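Local coordinates for sigma-54 interaction domain protein (Enterococcus faecalis, PDB 3GDW) that is of unknown function but contains, in this piece, a mannose-type PTS EIIA-like domain of a longer protein that probably binds ATP and DNA through other parts, at residues B[12-18]-B[35-39]; B[100-104]-B[121-125]. All coordinates share one frame; numbering follows the deposited sequence. Where two conformers were deposited one is given.

Interaction 1: B[12-18]-B[35-39]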
ATOM      1  N   HIS B  12      -2.044  -1.415  -9.512  1.00 24.99           N
ATOM      2  CA  HIS B  12      -3.154  -0.857 -10.252  1.00 25.04           C
ATOM      3  C   HIS B  12      -3.173   0.663 -10.092  1.00 25.67           C
ATOM      4  O   HIS B  12      -2.898   1.163  -8.999  1.00 26.51           O
ATOM      5  CB  HIS B  12      -4.463  -1.411  -9.695  1.00 25.07           C
ATOM      6  CG  HIS B  12      -4.635  -2.878  -9.916  1.00 25.39           C
ATOM      7  ND1 HIS B  12      -3.793  -3.819  -9.356  1.00 24.50           N
ATOM      8  CD2 HIS B  12      -5.577  -3.570 -10.604  1.00 24.62           C
ATOM      9  CE1 HIS B  12      -4.201  -5.029  -9.706  1.00 26.06           C
ATOM     10  NE2 HIS B  12      -5.278  -4.903 -10.470  1.00 24.55           N
ATOM     11  N   GLY B  13      -3.526   1.385 -11.154  1.00 25.40           N
ATOM     12  CA  GLY B  13      -3.721   2.829 -11.054  1.00 25.18           C
ATOM     13  C   GLY B  13      -2.609   3.545 -11.779  1.00 25.14           C
ATOM     14  O   GLY B  13      -1.713   2.893 -12.309  1.00 24.21           O
ATOM     15  N   ASP B  14      -2.669   4.883 -11.800  1.00 24.83           N
ATOM     16  CA  ASP B  14      -1.769   5.672 -12.638  1.00 25.23           C
ATOM     17  C   ASP B  14      -0.359   5.868 -12.099  1.00 25.56           C
ATOM     18  O   ASP B  14       0.573   5.985 -12.889  1.00 25.33           O
ATOM     19  CB  ASP B  14      -2.388   7.043 -12.951  1.00 25.95           C
ATOM     20  CG  ASP B  14      -3.618   6.942 -13.863  1.00 27.32           C
ATOM     21  OD1 ASP B  14      -3.795   5.918 -14.548  1.00 26.94           O
ATOM     22  OD2 ASP B  14      -4.400   7.899 -13.897  1.00 31.40           O
ATOM     23  N   SER B  15      -0.199   5.971 -10.768  1.00 25.13           N
ATOM     24  CA  SER B  15       1.094   6.356 -10.193  1.00 25.14           C
ATOM     25  C   SER B  15       1.365   5.834  -8.777  1.00 24.80           C
ATOM     26  O   SER B  15       2.297   6.298  -8.113  1.00 25.32           O
ATOM     27  CB  SER B  15       1.253   7.882 -10.194  1.00 25.58           C
ATOM     28  OG  SER B  15       0.357   8.476  -9.269  1.00 26.56           O
ATOM     29  N   THR B  16       0.596   4.852  -8.330  1.00 24.38           N
ATOM     30  CA  THR B  16       0.819   4.301  -6.993  1.00 24.14           C
ATOM     31  C   THR B  16       2.172   3.632  -6.895  1.00 24.97           C
ATOM     32  O   THR B  16       2.946   3.941  -5.971  1.00 24.87           O
ATOM     33  CB  THR B  16      -0.252   3.293  -6.595  1.00 23.37           C
ATOM     34  OG1 THR B  16      -1.520   3.898  -6.833  1.00 23.09           O
ATOM     35  CG2 THR B  16      -0.129   2.955  -5.103  1.00 23.90           C
ATOM     36  N   ALA B  17       2.459   2.721  -7.820  1.00 24.23           N
ATOM     37  CA  ALA B  17       3.731   2.000  -7.776  1.00 24.63           C
ATOM     38  C   ALA B  17       4.919   2.972  -7.878  1.00 24.63           C
ATOM     39  O   ALA B  17       5.883   2.869  -7.082  1.00 24.03           O
ATOM     40  CB  ALA B  17       3.813   0.923  -8.890  1.00 24.77           C
ATOM     41  N   SER B  18       4.864   3.894  -8.855  1.00 23.94           N
ATOM     42  CA  SER B  18       5.987   4.790  -9.099  1.00 24.10           C
ATOM     43  C   SER B  18       6.192   5.791  -7.956  1.00 24.56           C
ATOM     44  O   SER B  18       7.321   6.092  -7.597  1.00 24.79           O
ATOM     45  CB  SER B  18       5.873   5.508 -10.460  1.00 24.09           C
ATOM     46  OG  SER B  18       4.591   6.115 -10.629  1.00 23.96           O
ATOM     47  N   ALA B  35       9.478   0.605 -11.115  1.00 28.16           N
ATOM     48  CA  ALA B  35       8.018   0.631 -10.898  1.00 27.00           C
ATOM     49  C   ALA B  35       7.248   0.636 -12.220  1.00 26.95           C
ATOM     50  O   ALA B  35       7.689   1.261 -13.197  1.00 25.60           O
ATOM     51  CB  ALA B  35       7.608   1.823 -10.032  1.00 26.55           C
HETATM   52  N   MSE B  36       6.095  -0.045 -12.248  1.00 25.36           N
HETATM   53  CA  MSE B  36       5.262  -0.040 -13.449  1.00 26.12           C
HETATM   54  C   MSE B  36       3.846   0.106 -12.966  1.00 24.65           C
HETATM   55  O   MSE B  36       3.431  -0.632 -12.079  1.00 22.78           O
HETATM   56  CB  MSE B  36       5.368  -1.386 -14.178  1.00 26.96           C
HETATM   57  CG  MSE B  36       6.800  -1.904 -14.285  1.00 31.81           C
HETATM   58 SE   MSE B  36       6.944  -3.269 -15.663  0.75 41.20          SE
HETATM   59  CE  MSE B  36       8.593  -2.586 -16.460  1.00 39.35           C
ATOM     60  N   ASN B  37       3.103   1.026 -13.570  1.00 24.06           N
ATOM     61  CA  ASN B  37       1.739   1.306 -13.138  1.00 23.97           C
ATOM     62  C   ASN B  37       0.819   0.678 -14.147  1.00 24.54           C
ATOM     63  O   ASN B  37       1.041   0.822 -15.343  1.00 24.05           O
ATOM     64  CB  ASN B  37       1.487   2.815 -13.078  1.00 23.70           C
ATOM     65  CG  ASN B  37       2.451   3.528 -12.129  1.00 23.41           C
ATOM     66  OD1 ASN B  37       2.435   3.298 -10.911  1.00 21.86           O
ATOM     67  ND2 ASN B  37       3.328   4.339 -12.690  1.00 21.08           N
HETATM   68  N   MSE B  38      -0.211  -0.023 -13.685  1.00 25.08           N
HETATM   69  CA  MSE B  38      -1.190  -0.583 -14.610  1.00 25.67           C
HETATM   70  C   MSE B  38      -2.462   0.247 -14.562  1.00 26.12           C
HETATM   71  O   MSE B  38      -3.265   0.091 -13.629  1.00 25.56           O
HETATM   72  CB  MSE B  38      -1.522  -2.036 -14.272  1.00 25.70           C
HETATM   73  CG  MSE B  38      -2.400  -2.697 -15.354  1.00 27.83           C
HETATM   74 SE   MSE B  38      -2.675  -4.582 -14.932  0.75 31.74          SE
HETATM   75  CE  MSE B  38      -3.989  -4.322 -13.511  1.00 33.11           C
ATOM     76  N   PRO B  39      -2.653   1.131 -15.562  1.00 26.20           N
ATOM     77  CA  PRO B  39      -3.832   1.953 -15.484  1.00 26.60           C
ATOM     78  C   PRO B  39      -5.067   1.106 -15.762  1.00 27.33           C
ATOM     79  O   PRO B  39      -4.976  -0.040 -16.241  1.00 26.28           O
ATOM     80  CB  PRO B  39      -3.594   3.035 -16.562  1.00 27.54           C
ATOM     81  CG  PRO B  39      -2.718   2.353 -17.598  1.00 27.28           C
ATOM     82  CD  PRO B  39      -1.817   1.451 -16.745  1.00 26.72           C
TER

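Interaction 2: B[100-104]-B[121-125]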
ATOM      1  N   ILE B 100       7.068  -1.549   2.855  1.00 16.06           N
ATOM      2  CA  ILE B 100       7.508  -2.795   2.237  1.00 15.57           C
ATOM      3  C   ILE B 100       8.416  -2.483   1.042  1.00 15.12           C
ATOM      4  O   ILE B 100       9.466  -3.104   0.920  1.00 15.33           O
ATOM      5  CB  ILE B 100       6.314  -3.677   1.771  1.00 15.92           C
ATOM      6  CG1 ILE B 100       5.411  -4.053   2.950  1.00 15.88           C
ATOM      7  CG2 ILE B 100       6.825  -4.949   1.133  1.00 15.41           C
ATOM      8  CD1 ILE B 100       6.196  -4.598   4.150  1.00 21.25           C
ATOM      9  N   VAL B 101       8.032  -1.530   0.185  1.00 14.74           N
ATOM     10  CA  VAL B 101       8.933  -1.088  -0.902  1.00 14.63           C
ATOM     11  C   VAL B 101      10.265  -0.593  -0.281  1.00 14.77           C
ATOM     12  O   VAL B 101      11.364  -0.994  -0.703  1.00 15.04           O
ATOM     13  CB  VAL B 101       8.310   0.021  -1.799  1.00 14.16           C
ATOM     14  CG1 VAL B 101       9.275   0.422  -2.923  1.00 13.11           C
ATOM     15  CG2 VAL B 101       6.952  -0.425  -2.378  1.00 14.03           C
ATOM     16  N   LEU B 102      10.150   0.263   0.733  1.00 14.71           N
ATOM     17  CA  LEU B 102      11.333   0.797   1.395  1.00 14.98           C
ATOM     18  C   LEU B 102      12.254  -0.304   1.905  1.00 14.56           C
ATOM     19  O   LEU B 102      13.446  -0.287   1.632  1.00 14.65           O
ATOM     20  CB  LEU B 102      10.932   1.729   2.534  1.00 15.02           C
ATOM     21  CG  LEU B 102      12.037   2.404   3.361  1.00 16.08           C
ATOM     22  CD1 LEU B 102      12.946   3.175   2.440  1.00 17.81           C
ATOM     23  CD2 LEU B 102      11.405   3.362   4.334  1.00 16.93           C
ATOM     24  N   GLU B 103      11.691  -1.249   2.648  0.50 14.81           N
ATOM     25  CA  GLU B 103      12.470  -2.356   3.205  0.50 14.79           C
ATOM     26  C   GLU B 103      13.072  -3.263   2.124  0.50 14.59           C
ATOM     27  O   GLU B 103      14.216  -3.696   2.252  0.50 14.13           O
ATOM     28  CB  GLU B 103      11.637  -3.118   4.261  0.50 15.55           C
ATOM     29  CG  GLU B 103      11.326  -2.196   5.458  0.50 17.51           C
ATOM     30  CD  GLU B 103      10.392  -2.736   6.530  0.50 20.64           C
ATOM     31  OE1 GLU B 103       9.246  -3.161   6.237  0.50 22.33           O
ATOM     32  OE2 GLU B 103      10.793  -2.655   7.704  0.50 23.31           O
ATOM     33  N   ALA B 104      12.322  -3.512   1.049  1.00 13.88           N
ATOM     34  CA  ALA B 104      12.809  -4.336  -0.063  1.00 14.30           C
ATOM     35  C   ALA B 104      14.003  -3.689  -0.773  1.00 14.66           C
ATOM     36  O   ALA B 104      15.023  -4.322  -0.993  1.00 15.11           O
ATOM     37  CB  ALA B 104      11.698  -4.594  -1.058  1.00 13.44           C
ATOM     38  N   ILE B 121      10.349  -9.247   5.117  1.00 18.72           N
ATOM     39  CA  ILE B 121       9.090  -8.670   4.731  1.00 17.91           C
ATOM     40  C   ILE B 121       7.923  -9.432   5.366  1.00 17.90           C
ATOM     41  O   ILE B 121       6.942  -8.823   5.810  1.00 17.08           O
ATOM     42  CB  ILE B 121       8.930  -8.580   3.198  1.00 17.96           C
ATOM     43  CG1 ILE B 121       9.832  -7.461   2.627  1.00 18.23           C
ATOM     44  CG2 ILE B 121       7.470  -8.280   2.857  1.00 17.68           C
ATOM     45  CD1 ILE B 121       9.885  -7.395   1.082  1.00 16.02           C
ATOM     46  N   GLN B 122       8.016 -10.760   5.394  1.00 18.20           N
ATOM     47  CA  GLN B 122       6.995 -11.535   6.074  1.00 18.84           C
ATOM     48  C   GLN B 122       6.890 -11.120   7.536  1.00 18.52           C
ATOM     49  O   GLN B 122       5.807 -10.978   8.046  1.00 19.60           O
ATOM     50  CB  GLN B 122       7.253 -13.037   5.954  1.00 18.47           C
ATOM     51  CG  GLN B 122       6.195 -13.833   6.683  1.00 19.97           C
ATOM     52  CD  GLN B 122       6.400 -15.342   6.564  1.00 21.55           C
ATOM     53  OE1 GLN B 122       7.275 -15.810   5.844  1.00 21.24           O
ATOM     54  NE2 GLN B 122       5.570 -16.090   7.239  1.00 23.22           N
ATOM     55  N   LEU B 123       8.015 -10.910   8.215  1.00 19.42           N
ATOM     56  CA  LEU B 123       7.971 -10.448   9.606  1.00 19.30           C
ATOM     57  C   LEU B 123       7.304  -9.075   9.767  1.00 19.88           C
ATOM     58  O   LEU B 123       6.614  -8.827  10.772  1.00 20.29           O
ATOM     59  CB  LEU B 123       9.374 -10.442  10.219  1.00 18.89           C
ATOM     60  CG  LEU B 123       9.955 -11.816  10.568  1.00 20.14           C
ATOM     61  CD1 LEU B 123      11.489 -11.771  10.690  1.00 19.21           C
ATOM     62  CD2 LEU B 123       9.311 -12.395  11.859  1.00 19.98           C
ATOM     63  N   SER B 124       7.505  -8.181   8.790  1.00 19.16           N
ATOM     64  CA  SER B 124       6.858  -6.890   8.814  1.00 19.39           C
ATOM     65  C   SER B 124       5.353  -7.045   8.700  1.00 19.59           C
ATOM     66  O   SER B 124       4.620  -6.419   9.438  1.00 19.83           O
ATOM     67  CB  SER B 124       7.381  -5.986   7.684  1.00 20.12           C
ATOM     68  OG  SER B 124       8.741  -5.621   7.910  1.00 17.84           O
ATOM     69  N   PHE B 125       4.895  -7.874   7.766  1.00 19.70           N
ATOM     70  CA  PHE B 125       3.475  -8.131   7.644  1.00 20.30           C
ATOM     71  C   PHE B 125       2.941  -8.699   8.965  1.00 20.98           C
ATOM     72  O   PHE B 125       1.935  -8.200   9.474  1.00 20.03           O
ATOM     73  CB  PHE B 125       3.164  -9.051   6.459  1.00 19.88           C
ATOM     74  CG  PHE B 125       3.007  -8.318   5.143  1.00 21.34           C
ATOM     75  CD1 PHE B 125       1.815  -7.670   4.818  1.00 22.76           C
ATOM     76  CD2 PHE B 125       4.043  -8.261   4.247  1.00 22.20           C
ATOM     77  CE1 PHE B 125       1.668  -6.988   3.601  1.00 21.88           C
ATOM     78  CE2 PHE B 125       3.906  -7.594   3.029  1.00 19.43           C
ATOM     79  CZ  PHE B 125       2.714  -6.959   2.709  1.00 22.09           C
TER
HETATM   80  O   HOH W   1      11.099  -5.253   8.893  1.00 42.89           O

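Interaction 1: B[12-18]-B[35-39]
N37 points its amide from the strand into the first turn of helix 16-28, and both ends of that flat group find S18. Its OD1 accepts a hydrogen bond from the backbone N of S18 at 3.2 Å, the donor tilted only 17° from the carbonyl plane. On the other branch ND2 donates a hydrogen bond to OG of S18, 3.0 Å away and close to the amide plane, a pairing that should hold the amide against rotation. The hydroxyl gets there because chi1 of S18 (50°) sets OG between its own N and carbonyl carbon. Two residues earlier in the strand, A35 turns its methyl to the same helical turn, with CB 3.5 Å from CA of S18.

At the other end the chemistry changes. H12 and M38, a selenomethionine, run side by side on one face of the sheet, and the bend of M38 at chi3 (76°) lays its CE over one face of the imidazole, 3.6 Å from the ring centroid and offset toward the rim. This is a CH-pi contact; SE stands farther above the same ring. Just beyond, the backbone N of G13 reaches O of M38 at 2.8 Å, continuing the parallel pairing as the chain leaves its strand. The backbone N of H12 is hydrogen-bonded to OD2 of D71. The contact lies at the carboxyl end of the strands in a beta-alpha-beta crossover, strand 6-12, helix 16-28, strand 34-38, in the EIIA-man-type alpha/beta fold.

Interaction 2: B[100-104]-B[121-125]
This is a buried, nearly antiparallel packing of two helices, with I100 and I121 at its centre and a polar pair, E103 and S124, along one flank. The short axes of 100-104 and 121-125 run at 154° to each other and approach to 10.7 Å, a spacing bridged by branched side chains.

I100 works with both of its branches. Its CG2, anti to the backbone N, meets CG2 of I121 at 3.8 Å, while the CG1 branch heads for the aromatic ring of F125 and brings CG1 within 3.8 Å of CE2. The isoleucine and the phenylalanine side chains cross at about a right angle. CD1 of the same branch ends near CB of S124. The extended CG1 branch of I121 (chi2 173°) places CD1 against the methyl of A104, with CD1 to CB at 4.0 Å.

Helices 98-109 and 114-135 close the chain after the last strand of the four-stranded parallel sheet, in the alpha/beta fold of the mannose-type EIIA family. A104 and I121 both rest on L67 of strand 66-70, and I121 and F125 also touch I93 of strand 90-93. From the second subunit, M95 packs on I100 and S124, and V129 on F125.

On the polar flank, OG of S124 lies 3.0 Å from OE1 of E103, within hydrogen-bonding geometry, but its one proton also has the backbone O of N120 within reach. The carboxylate position is that of one of two modelled conformers, which makes this link less certain than the apolar packing. A water donates to OE2 of E103 at 2.9 Å and sits 2.6 Å from OG of S124, the direction between water and hydroxyl being open too.

In the fold
The two contacts illustrate how chemistry follows place within one small alpha/beta domain. Interaction 1 is partly buried at the carboxyl end of the sheet and joins a strand to a neighbouring strand's exit loop and helix, largely through backbone and amide hydrogen bonds. Interaction 2 is buried and joins two helices, chiefly through aliphatic and aromatic packing, with its polar pair at one flank. No element is held by both, yet helix 16-28, which begins in interaction 1, also packs against V101 and L102 of segment 100-104. Their centres lie about 19 Å apart, and each touches the second subunit: interaction 1 partly through serine and threonine hydroxyls, interaction 2 by packing, mostly of apolar side chains.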